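Local atomic coordinates of hydrogenase 3 maturation protease (Escherichia coli, PDB entry 2E85), a protein that removes a 32-residue peptide from the C-terminus of the precursor of HycE, the large subunit of hydrogenase 3. Residues 15-24 against 120-131. The protein carries 1 engineered substitution. Sequence-based numbering, arbitrary orientation.
Sequences MMGDDGAGPL and IVGFYYPMTQPI. With CA (calcium ion), chain F.
A turn-to-loop contact at the entrances of two helices is pinned by the buried carboxylate of Asp18: the turn and 3-10 segment before helix 21-31 meet the loop running from strand 111-116 to helix 129-141. Asp18 OD1 takes the backbone N of Thr128 on the syn lone pair, at 2.6 Å and nearly straight (170°). Asp18 OD2 accepts Ile120 N at 2.9 Å and Thr128 OG1 at 3.0 Å from opposite faces of the carboxylate plane, plus Asp119 N. A chi1 of -73° swings CG beside the backbone N, bringing the carboxylate between Ile120 and Thr128, while the residue's own N donates to Ile120 O. Ile131 CD1 packs against OD2 as an apolar wall. An asparagine here would probably lose part of this grip, because its NH2 cannot accept the hydrogen bonds one carboxylate oxygen now takes.

In this α/β fold of the hydrogenase maturation proteases, the adjacent Asp19 turns another way and binds a calcium ion through OD1 at 2.3 Å, with Asp65 and Ala66; it probably binds nickel, as in related proteases. The grip on Asp18 is consistent with a backbone held steady beside a metal ligand. Gly17 suits its place: phi is positive and a CB would clash with Ile120 CD1. Tyr124 N, in the type II turn Gly122 to Tyr125, donates to Met15 O (2.9 Å), and Met15 SD lies obliquely by the Tyr124 ring, a Met-aromatic contact. Met127, extended until chi3, lays SD against Leu24 CD2 at 3.5 Å and CE beside Gly20, where no side chain intervenes.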
loop_
_atom_site.group_PDB
_atom_site.type_symbol
_atom_site.label_atom_id
_atom_site.label_comp_id
_atom_site.label_asym_id
_atom_site.label_seq_id
_atom_site.Cartn_x
_atom_site.Cartn_y
_atom_site.Cartn_z
ATOM N N MET B 15 -10.569 -17.709 9.050
ATOM C CA MET B 15 -11.947 -17.980 8.628
ATOM C C MET B 15 -12.050 -18.252 7.128
ATOM O O MET B 15 -13.154 -18.261 6.571
ATOM C CB MET B 15 -12.886 -16.847 9.072
ATOM C CG MET B 15 -13.033 -16.707 10.605
ATOM S SD MET B 15 -13.652 -18.210 11.419
ATOM C CE MET B 15 -12.183 -18.810 12.256
ATOM N N MET B 16 -10.908 -18.479 6.465
ATOM C CA MET B 16 -10.913 -18.721 5.018
ATOM C C MET B 16 -10.157 -19.997 4.619
ATOM O O MET B 16 -9.424 -20.021 3.617
ATOM C CB MET B 16 -10.438 -17.481 4.259
ATOM C CG MET B 16 -11.424 -16.291 4.295
ATOM S SD MET B 16 -12.998 -16.543 3.368
ATOM C CE MET B 16 -12.444 -16.366 1.730
ATOM N N GLY B 17 -10.353 -21.055 5.410
ATOM C CA GLY B 17 -9.790 -22.379 5.090
ATOM C C GLY B 17 -8.269 -22.361 5.042
ATOM O O GLY B 17 -7.612 -21.955 6.015
ATOM N N ASP B 18 -7.702 -22.832 3.931
ATOM C CA ASP B 18 -6.250 -22.883 3.808
ATOM C C ASP B 18 -5.589 -21.501 3.831
ATOM O O ASP B 18 -4.384 -21.422 4.081
ATOM C CB ASP B 18 -5.813 -23.667 2.560
ATOM C CG ASP B 18 -6.014 -25.173 2.700
ATOM O OD1 ASP B 18 -6.037 -25.669 3.851
ATOM O OD2 ASP B 18 -6.145 -25.848 1.630
ATOM N N ASP B 19 -6.361 -20.433 3.595
ATOM C CA ASP B 19 -5.819 -19.072 3.805
ATOM C C ASP B 19 -5.398 -18.812 5.253
ATOM O O ASP B 19 -4.765 -17.769 5.544
ATOM C CB ASP B 19 -6.797 -17.986 3.358
ATOM C CG ASP B 19 -6.094 -16.657 3.174
ATOM O OD1 ASP B 19 -5.025 -16.688 2.530
ATOM O OD2 ASP B 19 -6.551 -15.629 3.714
ATOM N N GLY B 20 -5.758 -19.730 6.155
ATOM C CA GLY B 20 -5.366 -19.654 7.570
ATOM C C GLY B 20 -3.921 -20.028 7.871
ATOM O O GLY B 20 -3.522 -20.048 9.028
ATOM N N ALA B 21 -3.135 -20.314 6.830
ATOM C CA ALA B 21 -1.789 -20.845 7.053
ATOM C C ALA B 21 -0.968 -19.859 7.891
ATOM O O ALA B 21 -0.268 -20.255 8.842
ATOM C CB ALA B 21 -1.118 -21.124 5.751
ATOM N N GLY B 22 -1.070 -18.581 7.553
ATOM C CA GLY B 22 -0.293 -17.549 8.268
ATOM C C GLY B 22 -0.692 -17.458 9.743
ATOM O O GLY B 22 0.144 -17.570 10.615
ATOM N N PRO B 23 -1.986 -17.216 10.045
ATOM C CA PRO B 23 -2.452 -17.273 11.441
ATOM C C PRO B 23 -2.084 -18.555 12.183
ATOM O O PRO B 23 -1.710 -18.491 13.351
ATOM C CB PRO B 23 -3.972 -17.112 11.308
ATOM C CG PRO B 23 -4.129 -16.314 10.022
ATOM C CD PRO B 23 -3.021 -16.700 9.121
ATOM N N LEU B 24 -2.089 -19.695 11.495
ATOM C CA LEU B 24 -1.671 -20.947 12.149
ATOM C C LEU B 24 -0.196 -20.887 12.576
ATOM O O LEU B 24 0.155 -21.275 13.702
ATOM C CB LEU B 24 -1.953 -22.202 11.279
ATOM C CG LEU B 24 -1.530 -23.501 11.964
ATOM C CD1 LEU B 24 -2.345 -23.767 13.256
ATOM C CD2 LEU B 24 -1.622 -24.695 11.006
ATOM N N ILE B 120 -7.989 -25.321 -0.608
ATOM C CA ILE B 120 -9.358 -24.796 -0.523
ATOM C C ILE B 120 -9.342 -23.489 0.255
ATOM O O ILE B 120 -8.763 -23.381 1.343
ATOM C CB ILE B 120 -10.373 -25.833 0.082
ATOM C CG1 ILE B 120 -10.049 -26.130 1.565
ATOM C CG2 ILE B 120 -10.479 -27.114 -0.844
ATOM C CD1 ILE B 120 -10.528 -25.137 2.562
ATOM N N VAL B 121 -10.027 -22.495 -0.301
ATOM C CA VAL B 121 -10.120 -21.175 0.330
ATOM C C VAL B 121 -11.547 -20.733 0.230
ATOM O O VAL B 121 -12.066 -20.532 -0.863
ATOM C CB VAL B 121 -9.189 -20.134 -0.358
ATOM C CG1 VAL B 121 -9.398 -18.714 0.235
ATOM C CG2 VAL B 121 -7.694 -20.563 -0.270
ATOM N N GLY B 122 -12.181 -20.560 1.383
ATOM C CA GLY B 122 -13.584 -20.216 1.448
ATOM C C GLY B 122 -14.012 -20.057 2.885
ATOM O O GLY B 122 -13.391 -20.604 3.804
ATOM N N PHE B 123 -15.100 -19.311 3.059
ATOM C CA PHE B 123 -15.569 -18.936 4.374
ATOM C C PHE B 123 -15.936 -20.134 5.234
ATOM O O PHE B 123 -16.806 -20.949 4.860
ATOM C CB PHE B 123 -16.743 -17.963 4.272
ATOM C CG PHE B 123 -17.207 -17.457 5.596
ATOM C CD1 PHE B 123 -16.418 -16.572 6.330
ATOM C CD2 PHE B 123 -18.428 -17.873 6.124
ATOM C CE1 PHE B 123 -16.830 -16.106 7.567
ATOM C CE2 PHE B 123 -18.862 -17.405 7.360
ATOM C CZ PHE B 123 -18.060 -16.509 8.083
ATOM N N TYR B 124 -15.278 -20.233 6.389
ATOM C CA TYR B 124 -15.512 -21.323 7.349
ATOM C C TYR B 124 -15.075 -22.727 6.871
ATOM O O TYR B 124 -15.438 -23.744 7.484
ATOM C CB TYR B 124 -16.984 -21.359 7.780
ATOM C CG TYR B 124 -17.333 -20.744 9.121
ATOM C CD1 TYR B 124 -17.181 -19.384 9.355
ATOM C CD2 TYR B 124 -17.874 -21.532 10.140
ATOM C CE1 TYR B 124 -17.546 -18.820 10.581
ATOM C CE2 TYR B 124 -18.234 -20.985 11.365
ATOM C CZ TYR B 124 -18.068 -19.631 11.579
ATOM O OH TYR B 124 -18.435 -19.087 12.797
ATOM N N TYR B 125 -14.271 -22.792 5.809
ATOM C CA TYR B 125 -13.689 -24.069 5.385
ATOM C C TYR B 125 -12.639 -24.527 6.416
ATOM O O TYR B 125 -11.983 -23.684 7.073
ATOM C CB TYR B 125 -12.978 -23.909 4.041
ATOM C CG TYR B 125 -13.854 -23.731 2.814
ATOM C CD1 TYR B 125 -15.258 -23.579 2.909
ATOM C CD2 TYR B 125 -13.278 -23.722 1.549
ATOM C CE1 TYR B 125 -16.029 -23.395 1.770
ATOM C CE2 TYR B 125 -14.036 -23.532 0.411
ATOM C CZ TYR B 125 -15.420 -23.394 0.525
ATOM O OH TYR B 125 -16.165 -23.193 -0.625
ATOM N N PRO B 126 -12.428 -25.853 6.536
ATOM C CA PRO B 126 -11.344 -26.362 7.358
ATOM C C PRO B 126 -10.025 -26.151 6.610
ATOM O O PRO B 126 -10.047 -25.845 5.410
ATOM C CB PRO B 126 -11.663 -27.854 7.452
ATOM C CG PRO B 126 -12.347 -28.157 6.134
ATOM C CD PRO B 126 -13.201 -26.950 5.907
ATOM N N MET B 127 -8.907 -26.259 7.315
ATOM C CA MET B 127 -7.587 -26.312 6.671
ATOM C C MET B 127 -7.305 -27.748 6.223
ATOM O O MET B 127 -7.639 -28.709 6.934
ATOM C CB MET B 127 -6.516 -25.835 7.663
ATOM C CG MET B 127 -5.078 -25.897 7.176
ATOM S SD MET B 127 -3.928 -25.130 8.353
ATOM C CE MET B 127 -4.921 -23.698 8.791
ATOM N N THR B 128 -6.672 -27.917 5.067
ATOM C CA THR B 128 -6.359 -29.269 4.609
ATOM C C THR B 128 -4.994 -29.748 5.108
ATOM O O THR B 128 -4.130 -28.953 5.482
ATOM C CB THR B 128 -6.479 -29.409 3.082
ATOM O OG1 THR B 128 -5.467 -28.623 2.439
ATOM C CG2 THR B 128 -7.883 -28.986 2.584
ATOM N N GLN B 129 -4.817 -31.059 5.176
ATOM C CA GLN B 129 -3.607 -31.619 5.777
ATOM C C GLN B 129 -2.286 -31.128 5.158
ATOM O O GLN B 129 -1.339 -30.864 5.912
ATOM C CB GLN B 129 -3.669 -33.144 5.778
ATOM C CG GLN B 129 -2.635 -33.827 6.652
ATOM C CD GLN B 129 -2.779 -33.465 8.108
ATOM O OE1 GLN B 129 -3.847 -33.630 8.714
ATOM N NE2 GLN B 129 -1.698 -32.986 8.687
ATOM N N PRO B 130 -2.176 -31.087 3.818
ATOM C CA PRO B 130 -0.920 -30.601 3.218
ATOM C C PRO B 130 -0.525 -29.197 3.650
ATOM O O PRO B 130 0.675 -28.899 3.775
ATOM C CB PRO B 130 -1.221 -30.663 1.726
ATOM C CG PRO B 130 -2.083 -31.842 1.618
ATOM C CD PRO B 130 -3.061 -31.595 2.753
ATOM N N ILE B 131 -1.518 -28.361 3.946
ATOM C CA ILE B 131 -1.217 -27.006 4.385
ATOM C C ILE B 131 -0.784 -27.021 5.859
ATOM O O ILE B 131 0.131 -26.314 6.244
ATOM C CB ILE B 131 -2.447 -26.083 4.085
ATOM C CG1 ILE B 131 -2.434 -25.716 2.592
ATOM C CG2 ILE B 131 -2.412 -24.820 4.943
ATOM C CD1 ILE B 131 -2.861 -26.841 1.652
HETATM CA CA CA F . -3.336 -15.256 1.774
HETATM O O HOH W 1 -2.730 -13.617 0.111
HETATM O O HOH W 2 -3.606 -12.858 2.138
HETATM O O HOH W 3 -4.761 -15.313 0.033
#